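Local structure of ABC transporter (Caldanaerobius, 4G68) at residues T125-F130 and V344-V349; D374-T379 and Q391-P396. The protein probably serves as the extracellular solute-binding component of an ABC transporter, capturing xylan-derived xylooligosaccharides for uptake. One frame throughout, in Å; residues are numbered along the deposited sequence.

After strands 64-69 and 95-100 the chain reaches strand 122-126, whose end and the following loop form residues 125-130. More than two hundred residues later, strand 341-349 comes back antiparallel beside it. Interaction 1 thus closes a very long loop and ties two strands of the mixed sheet together. Helix 356-377 is the next element in the chain. Interaction 2 closes a short loop of its own, packing the end of that helix against residues 391-396, which lead into helix 396-406. The two contacts follow in series, neither nested nor crossed. The centres of interactions 1 and 2 lie about 23 Å apart. Each brings a residue to the bound xylose units, Trp126 and Thr379 respectively.

Interaction 1 (T125-F130 and V344-V349); sequences TWAGGF and VGALMV. With XYP (beta-D-xylopyranose), chain D; XYP (beta-D-xylopyranose), chain B.
Thr125 pairs with Ala346 across two antiparallel strands. Thr125 N donates to Ala346 O at 2.8 Å, and Ala346 N returns a longer bond of 3.2 Å to Thr125 O. Thr125 OG1 lies anti to the backbone N (chi1 -170°) and is hydrogen-bonded to Ser131 OG, which places CG2 between the backbone N and the carbonyl carbon, facing Met348. Thr125 CG2 packs 3.8 Å from SE of Met348, a selenomethionine, crossing it obliquely, and also meets Ala346 CB.

Trp126 opposes Gly345 in a non-hydrogen-bonded pair. Trp126 CA makes a CA-H...O contact with Val344 O at 3.2 Å. The indole projects into the glycan pocket. Trp126 NE1 gives a fairly straight hydrogen bond to O3 of the chain D xylose at 3.2 Å. A second, weak and bent, goes from Trp126 NE1 to O4 of the same sugar. C2 of the chain B xylose lies over one indole face, toward the rim. Trp126 CE3 sits over the centre of the Phe130 ring. With an alanine in place of Trp126, O3 and O4 of the chain D xylose would probably lose this donor, and a gap would open beside both sugars and the Phe130 ring. Ala127 N then donates to Val344 O at 2.7 Å, closing the pairing, and Ala127 CB lies by Ala346 CB.

On its other side, strand 341-349 pairs with strand 168-184, where Val344 and Gly345 form a classic beta bulge opposite Asp175. Helix 103-115 touches Trp126 and Phe130, and helix 356-377 packs on Leu347 and Val349.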
ATOM      1  N   THR A 125       7.263   1.424  -9.304  1.00  4.78           N
ATOM      2  CA  THR A 125       7.318   0.051  -8.919  1.00  4.84           C
ATOM      3  C   THR A 125       7.083   0.002  -7.412  1.00  4.59           C
ATOM      4  O   THR A 125       6.968   1.053  -6.752  1.00  4.70           O
ATOM      5  CB  THR A 125       8.679  -0.604  -9.276  1.00  4.80           C
ATOM      6  OG1 THR A 125       8.582  -1.992  -9.071  1.00  5.37           O
ATOM      7  CG2 THR A 125       9.820  -0.074  -8.378  1.00  5.11           C
ATOM      8  N   TRP A 126       7.019  -1.209  -6.930  1.00  4.42           N
ATOM      9  CA  TRP A 126       7.014  -1.500  -5.501  1.00  5.25           C
ATOM     10  C   TRP A 126       8.317  -2.134  -5.151  1.00  5.36           C
ATOM     11  O   TRP A 126       8.708  -3.141  -5.735  1.00  5.37           O
ATOM     12  CB  TRP A 126       5.859  -2.477  -5.127  1.00  4.90           C
ATOM     13  CG  TRP A 126       4.501  -1.778  -5.326  1.00  4.74           C
ATOM     14  CD1 TRP A 126       3.828  -0.917  -4.480  1.00  5.00           C
ATOM     15  CD2 TRP A 126       3.688  -1.861  -6.506  1.00  4.85           C
ATOM     16  NE1 TRP A 126       2.653  -0.481  -5.048  1.00  5.08           N
ATOM     17  CE2 TRP A 126       2.496  -1.054  -6.252  1.00  5.07           C
ATOM     18  CE3 TRP A 126       3.802  -2.563  -7.715  1.00  4.93           C
ATOM     19  CZ2 TRP A 126       1.526  -0.883  -7.185  1.00  5.07           C
ATOM     20  CZ3 TRP A 126       2.773  -2.434  -8.656  1.00  4.73           C
ATOM     21  CH2 TRP A 126       1.639  -1.633  -8.365  1.00  4.79           C
ATOM     22  N   ALA A 127       9.035  -1.495  -4.220  1.00  5.99           N
ATOM     23  CA  ALA A 127      10.375  -2.007  -3.833  1.00  7.16           C
ATOM     24  C   ALA A 127      10.246  -3.231  -2.973  1.00  8.46           C
ATOM     25  O   ALA A 127       9.195  -3.418  -2.341  1.00  9.60           O
ATOM     26  CB  ALA A 127      11.150  -0.912  -3.083  1.00  7.77           C
ATOM     27  N   GLY A 128      11.349  -4.009  -2.853  1.00  8.84           N
ATOM     28  CA  GLY A 128      11.323  -5.320  -2.186  1.00  9.21           C
ATOM     29  C   GLY A 128      11.053  -6.443  -3.125  1.00  9.26           C
ATOM     30  O   GLY A 128      11.588  -6.510  -4.262  1.00  9.21           O
ATOM     31  N   GLY A 129      10.227  -7.394  -2.676  1.00  8.84           N
ATOM     32  CA  GLY A 129      10.018  -8.550  -3.451  1.00  7.81           C
ATOM     33  C   GLY A 129       9.464  -8.396  -4.832  1.00  7.90           C
ATOM     34  O   GLY A 129       9.819  -9.124  -5.745  1.00  8.58           O
ATOM     35  N   PHE A 130       8.551  -7.451  -4.987  1.00  8.00           N
ATOM     36  CA  PHE A 130       8.003  -7.163  -6.290  1.00  7.41           C
ATOM     37  C   PHE A 130       9.072  -6.919  -7.348  1.00  7.65           C
ATOM     38  O   PHE A 130       8.964  -7.410  -8.503  1.00  7.36           O
ATOM     39  CB  PHE A 130       7.041  -5.974  -6.217  1.00  7.44           C
ATOM     40  CG  PHE A 130       6.297  -5.694  -7.525  1.00  7.80           C
ATOM     41  CD1 PHE A 130       5.061  -6.333  -7.840  1.00  7.74           C
ATOM     42  CD2 PHE A 130       6.832  -4.797  -8.449  1.00  7.51           C
ATOM     43  CE1 PHE A 130       4.444  -6.101  -9.030  1.00  8.18           C
ATOM     44  CE2 PHE A 130       6.151  -4.514  -9.612  1.00  8.13           C
ATOM     45  CZ  PHE A 130       4.938  -5.157  -9.903  1.00  7.63           C
ATOM     46  N   VAL A 344       8.131   1.677   0.251  1.00  6.55           N
ATOM     47  CA  VAL A 344       8.039   0.696  -0.819  1.00  6.84           C
ATOM     48  C   VAL A 344       7.653   1.319  -2.176  1.00  7.09           C
ATOM     49  O   VAL A 344       7.694   0.598  -3.173  1.00  7.65           O
ATOM     50  CB  VAL A 344       7.041  -0.448  -0.439  1.00  7.07           C
ATOM     51  CG1 VAL A 344       7.467  -1.174   0.824  1.00  7.32           C
ATOM     52  CG2 VAL A 344       5.673   0.099  -0.261  1.00  6.96           C
ATOM     53  N   GLY A 345       7.245   2.595  -2.228  1.00  6.31           N
ATOM     54  CA  GLY A 345       6.958   3.266  -3.570  1.00  6.33           C
ATOM     55  C   GLY A 345       8.326   3.727  -4.119  1.00  5.37           C
ATOM     56  O   GLY A 345       9.000   4.515  -3.457  1.00  5.60           O
ATOM     57  N   ALA A 346       8.692   3.329  -5.337  1.00  4.88           N
ATOM     58  CA  ALA A 346       9.982   3.762  -5.945  1.00  4.72           C
ATOM     59  C   ALA A 346       9.842   3.945  -7.469  1.00  4.84           C
ATOM     60  O   ALA A 346       8.925   3.387  -8.111  1.00  4.41           O
ATOM     61  CB  ALA A 346      11.052   2.721  -5.674  1.00  5.26           C
ATOM     62  N   LEU A 347      10.731   4.782  -7.981  1.00  4.84           N
ATOM     63  CA  LEU A 347      10.946   4.792  -9.446  1.00  4.63           C
ATOM     64  C   LEU A 347      12.200   4.071  -9.793  1.00  5.10           C
ATOM     65  O   LEU A 347      13.177   4.176  -9.053  1.00  4.79           O
ATOM     66  CB  LEU A 347      11.013   6.249  -9.951  1.00  4.55           C
ATOM     67  CG  LEU A 347       9.848   7.174  -9.559  1.00  4.56           C
ATOM     68  CD1 LEU A 347      10.062   8.533 -10.265  1.00  4.36           C
ATOM     69  CD2 LEU A 347       8.534   6.617 -10.131  1.00  4.90           C
HETATM   70  N   MSE A 348      12.148   3.242 -10.866  1.00  4.74           N
HETATM   71  CA  MSE A 348      13.329   2.623 -11.346  1.00  5.61           C
HETATM   72  C   MSE A 348      13.598   3.061 -12.766  1.00  6.14           C
HETATM   73  O   MSE A 348      12.703   3.414 -13.539  1.00  5.71           O
HETATM   74  CB  MSE A 348      13.246   1.093 -11.211  1.00  6.44           C
HETATM   75  CG  MSE A 348      13.346   0.609  -9.783  1.00  7.69           C
HETATM   76 SE   MSE A 348      13.172  -1.328  -9.650  1.00 11.78          SE
HETATM   77  CE  MSE A 348      13.526  -1.438  -7.717  1.00 10.68           C
ATOM     78  N   VAL A 349      14.875   2.940 -13.152  1.00  6.21           N
ATOM     79  CA  VAL A 349      15.288   3.191 -14.528  1.00  6.71           C
ATOM     80  C   VAL A 349      15.685   1.872 -15.226  1.00  7.41           C
ATOM     81  O   VAL A 349      16.396   0.968 -14.670  1.00  7.58           O
ATOM     82  CB  VAL A 349      16.482   4.162 -14.572  1.00  6.41           C
ATOM     83  CG1 VAL A 349      17.101   4.246 -16.015  1.00  6.89           C
ATOM     84  CG2 VAL A 349      16.038   5.499 -13.980  1.00  6.46           C
TER
HETATM   85  C1  XYP D   2      -1.947   3.406  -5.334  1.00  6.06           C
HETATM   86  C2  XYP D   2      -0.655   3.417  -4.511  1.00  5.71           C
HETATM   87  C3  XYP D   2       0.021   2.050  -4.764  1.00  5.80           C
HETATM   88  C4  XYP D   2      -0.967   1.011  -4.286  1.00  6.06           C
HETATM   89  C5  XYP D   2      -2.301   1.150  -5.047  1.00  5.98           C
HETATM   90  O2  XYP D   2       0.177   4.440  -5.058  1.00  6.38           O
HETATM   91  O3  XYP D   2       1.158   2.056  -3.876  1.00  5.70           O
HETATM   92  O4  XYP D   2      -0.380  -0.257  -4.599  1.00  5.37           O
HETATM   93  O5  XYP D   2      -2.814   2.463  -4.791  1.00  6.04           O
HETATM   94  C1  XYP B   3      -0.688  -1.347  -3.785  1.00  4.76           C
HETATM   95  C2  XYP B   3      -0.510  -2.619  -4.607  1.00  4.76           C
HETATM   96  C3  XYP B   3      -0.754  -3.815  -3.679  1.00  4.55           C
HETATM   97  C4  XYP B   3       0.063  -3.713  -2.366  1.00  4.62           C
HETATM   98  C5  XYP B   3      -0.025  -2.303  -1.714  1.00  4.52           C
HETATM   99  O2  XYP B   3      -1.383  -2.580  -5.717  1.00  4.98           O
HETATM  100  O3  XYP B   3      -0.407  -4.996  -4.435  1.00  4.52           O
HETATM  101  O4  XYP B   3      -0.329  -4.695  -1.402  1.00  4.45           O
HETATM  102  O5  XYP B   3       0.202  -1.296  -2.693  1.00  4.62           O

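Interaction 2 (D374-T379 and Q391-P396); sequences DYLIAT and QSKVDP. With XYS (alpha-D-xylopyranose), chain C.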
ATOM      1  N   ASP A 374       2.182  13.535  -2.875  1.00  8.14           N
ATOM      2  CA  ASP A 374       1.571  12.509  -2.008  1.00  8.22           C
ATOM      3  C   ASP A 374       1.220  13.129  -0.674  1.00  8.25           C
ATOM      4  O   ASP A 374       0.155  12.922  -0.123  1.00  7.69           O
ATOM      5  CB  ASP A 374       2.519  11.361  -1.729  1.00  8.63           C
ATOM      6  CG  ASP A 374       2.536  10.307  -2.774  1.00  8.74           C
ATOM      7  OD1 ASP A 374       1.609  10.168  -3.628  1.00  9.29           O
ATOM      8  OD2 ASP A 374       3.508   9.506  -2.724  1.00 10.80           O
ATOM      9  N   TYR A 375       2.143  13.925  -0.171  1.00  8.89           N
ATOM     10  CA  TYR A 375       1.973  14.519   1.173  1.00 10.14           C
ATOM     11  C   TYR A 375       0.841  15.536   1.122  1.00 10.21           C
ATOM     12  O   TYR A 375       0.006  15.597   2.029  1.00 10.69           O
ATOM     13  CB  TYR A 375       3.244  15.224   1.568  1.00 11.70           C
ATOM     14  CG  TYR A 375       3.273  15.708   2.981  1.00 12.79           C
ATOM     15  CD1 TYR A 375       2.791  14.910   4.015  1.00 14.33           C
ATOM     16  CD2 TYR A 375       3.864  16.948   3.279  1.00 15.90           C
ATOM     17  CE1 TYR A 375       2.884  15.322   5.333  1.00 17.01           C
ATOM     18  CE2 TYR A 375       3.942  17.385   4.586  1.00 17.93           C
ATOM     19  CZ  TYR A 375       3.459  16.561   5.591  1.00 18.40           C
ATOM     20  OH  TYR A 375       3.543  16.988   6.894  1.00 22.45           O
ATOM     21  N   LEU A 376       0.816  16.331   0.059  1.00 10.05           N
ATOM     22  CA  LEU A 376      -0.236  17.370  -0.067  1.00 10.59           C
ATOM     23  C   LEU A 376      -1.610  16.847  -0.356  1.00 10.72           C
ATOM     24  O   LEU A 376      -2.603  17.443   0.111  1.00 11.66           O
ATOM     25  CB  LEU A 376       0.137  18.389  -1.158  1.00 12.37           C
ATOM     26  CG  LEU A 376       1.313  19.341  -0.797  1.00 14.08           C
ATOM     27  CD1 LEU A 376       1.685  20.080  -2.070  1.00 16.48           C
ATOM     28  CD2 LEU A 376       0.925  20.279   0.339  1.00 18.46           C
ATOM     29  N   ILE A 377      -1.745  15.804  -1.185  1.00 10.96           N
ATOM     30  CA  ILE A 377      -3.103  15.318  -1.493  1.00  9.08           C
ATOM     31  C   ILE A 377      -3.521  13.989  -0.790  1.00  8.01           C
ATOM     32  O   ILE A 377      -4.627  13.480  -1.030  1.00  7.54           O
ATOM     33  CB  ILE A 377      -3.390  15.206  -3.000  1.00 10.04           C
ATOM     34  CG1 ILE A 377      -2.468  14.211  -3.682  1.00 11.71           C
ATOM     35  CG2 ILE A 377      -3.304  16.590  -3.675  1.00 11.42           C
ATOM     36  CD1 ILE A 377      -2.807  13.992  -5.151  1.00 12.93           C
ATOM     37  N   ALA A 378      -2.617  13.442   0.038  1.00  7.25           N
ATOM     38  CA  ALA A 378      -2.824  12.228   0.810  1.00  6.68           C
ATOM     39  C   ALA A 378      -2.974  10.961  -0.035  1.00  6.16           C
ATOM     40  O   ALA A 378      -3.582   9.999   0.379  1.00  6.13           O
ATOM     41  CB  ALA A 378      -3.971  12.345   1.874  1.00  6.61           C
ATOM     42  N   THR A 379      -2.297  10.914  -1.174  1.00  6.38           N
ATOM     43  CA  THR A 379      -2.209   9.686  -1.952  1.00  6.97           C
ATOM     44  C   THR A 379      -0.990   8.864  -1.497  1.00  7.32           C
ATOM     45  O   THR A 379      -0.788   7.760  -1.968  1.00  7.64           O
ATOM     46  CB  THR A 379      -2.008   9.996  -3.464  1.00  6.70           C
ATOM     47  OG1 THR A 379      -1.063  11.026  -3.610  1.00  6.92           O
ATOM     48  CG2 THR A 379      -3.321  10.475  -4.098  1.00  7.30           C
ATOM     49  N   GLN A 391       2.822  23.138   6.236  1.00 29.40           N
ATOM     50  CA  GLN A 391       2.024  22.212   6.929  1.00 30.48           C
ATOM     51  C   GLN A 391       0.524  22.546   6.919  1.00 30.38           C
ATOM     52  O   GLN A 391      -0.324  21.658   6.913  1.00 27.66           O
ATOM     53  CB  GLN A 391       2.566  22.169   8.326  1.00 32.61           C
ATOM     54  CG  GLN A 391       1.953  21.075   9.164  1.00 32.75           C
ATOM     55  CD  GLN A 391       2.674  19.768   9.034  1.00 33.96           C
ATOM     56  OE1 GLN A 391       2.210  18.765   9.556  1.00 32.60           O
ATOM     57  NE2 GLN A 391       3.834  19.764   8.331  1.00 35.97           N
ATOM     58  N   SER A 392       0.189  23.828   6.898  1.00 27.92           N
ATOM     59  CA  SER A 392      -1.203  24.242   6.840  1.00 29.05           C
ATOM     60  C   SER A 392      -1.913  23.889   5.515  1.00 27.00           C
ATOM     61  O   SER A 392      -3.123  24.032   5.413  1.00 24.32           O
ATOM     62  CB  SER A 392      -1.279  25.764   7.059  1.00 29.69           C
ATOM     63  OG  SER A 392      -0.853  26.421   5.877  1.00 27.46           O
ATOM     64  N   LYS A 393      -1.168  23.458   4.499  1.00 22.34           N
ATOM     65  CA  LYS A 393      -1.765  23.095   3.249  1.00 22.50           C
ATOM     66  C   LYS A 393      -1.968  21.572   3.196  1.00 20.79           C
ATOM     67  O   LYS A 393      -2.503  21.071   2.233  1.00 23.03           O
ATOM     68  CB  LYS A 393      -0.828  23.504   2.128  1.00 27.88           C
ATOM     69  CG  LYS A 393      -1.409  23.483   0.719  1.00 30.92           C
ATOM     70  CD  LYS A 393      -0.377  24.133  -0.223  1.00 33.61           C
ATOM     71  CE  LYS A 393      -0.773  24.111  -1.688  1.00 32.03           C
ATOM     72  NZ  LYS A 393      -0.981  22.743  -2.268  1.00 33.00           N
ATOM     73  N   VAL A 394      -1.549  20.869   4.226  1.00 18.33           N
ATOM     74  CA  VAL A 394      -1.664  19.406   4.215  1.00 17.45           C
ATOM     75  C   VAL A 394      -2.954  18.920   4.894  1.00 15.28           C
ATOM     76  O   VAL A 394      -3.466  19.545   5.810  1.00 13.14           O
ATOM     77  CB  VAL A 394      -0.371  18.688   4.702  1.00 20.92           C
ATOM     78  CG1 VAL A 394       0.890  19.289   4.132  1.00 19.12           C
ATOM     79  CG2 VAL A 394      -0.244  18.653   6.166  1.00 24.56           C
ATOM     80  N   ASP A 395      -3.535  17.828   4.430  1.00 13.90           N
ATOM     81  CA  ASP A 395      -4.767  17.453   5.050  1.00 13.49           C
ATOM     82  C   ASP A 395      -4.590  16.912   6.488  1.00 12.89           C
ATOM     83  O   ASP A 395      -3.707  16.055   6.755  1.00 11.39           O
ATOM     84  CB  ASP A 395      -5.577  16.463   4.174  1.00 15.08           C
ATOM     85  CG  ASP A 395      -7.033  16.389   4.605  1.00 15.22           C
ATOM     86  OD1 ASP A 395      -7.912  17.165   4.111  1.00 15.37           O
ATOM     87  OD2 ASP A 395      -7.349  15.603   5.489  1.00 15.20           O
ATOM     88  N   PRO A 396      -5.483  17.311   7.407  1.00 12.10           N
ATOM     89  CA  PRO A 396      -5.436  16.764   8.742  1.00 12.69           C
ATOM     90  C   PRO A 396      -5.413  15.236   8.777  1.00 11.93           C
ATOM     91  O   PRO A 396      -4.846  14.670   9.713  1.00 13.08           O
ATOM     92  CB  PRO A 396      -6.708  17.329   9.404  1.00 13.38           C
ATOM     93  CG  PRO A 396      -6.978  18.612   8.657  1.00 13.64           C
ATOM     94  CD  PRO A 396      -6.538  18.366   7.259  1.00 14.30           C
TER
HETATM   95  C1  XYS C   1      -4.373   7.477  -7.521  1.00 15.24           C
HETATM   96  C2  XYS C   1      -4.425   6.001  -7.980  1.00 12.23           C
HETATM   97  C3  XYS C   1      -4.153   4.975  -6.871  1.00 10.18           C
HETATM   98  C4  XYS C   1      -2.983   5.435  -5.982  1.00 10.34           C
HETATM   99  C5  XYS C   1      -3.253   6.842  -5.450  1.00 10.68           C
HETATM  100  O1  XYS C   1      -5.434   8.277  -7.938  1.00 17.96           O
HETATM  101  O2  XYS C   1      -5.531   5.622  -8.704  1.00 14.40           O
HETATM  102  O3  XYS C   1      -3.917   3.763  -7.491  1.00  8.74           O
HETATM  103  O4  XYS C   1      -2.561   4.493  -5.022  1.00  8.70           O
HETATM  104  O5  XYS C   1      -3.958   7.705  -6.213  1.00 11.48           O
HETATM  105  O   HOH W   1      -2.720  15.987   2.760  1.00 13.36           O
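Tyr375 reaches from the last turn of helix 356-377 to Val394 and Gln391. From CB, the side chain turns so that CG is anti to the backbone N (chi1 -172°), which sends the ring toward the loop. Val394 CG1 lies over one ring face, toward the rim. Val394 CG1 meets Tyr375 CD2, CE2 (3.6 Å) and CZ in a CH-pi contact. At the tip, Tyr375 OH accepts a weak hydrogen bond from Gln391 NE2 at 3.1 Å. The amide comes in at the ring edge, with its plane 64° from that of the ring.

The helix ends just beyond, where Ala378 has positive phi. Asp395 is the N-cap of helix 396-406, and its OD2 accepts a hydrogen bond from Leu397 N. A water bridges the two helix ends: it donates to Tyr375 O at 2.8 Å and weakly to Leu376 O, and accepts from Asp395 N at 2.6 Å.

Leu376 CD2 packs 3.9 Å from Val394 CG1 and crosses the Lys393 chain at a slant, touching CB, CG and CD. Lys393 bends at its last torsion (chi4 -60°), and its NZ stops 3.8 Å from Leu376 CD1. Past the helix, Thr379 OG1 donates to Asp374 OD1 at 2.8 Å, on the anti side of the carboxylate. Thr379 CG2 then lies 3.5 Å from O5 of the alpha-xylose in the glycan pocket.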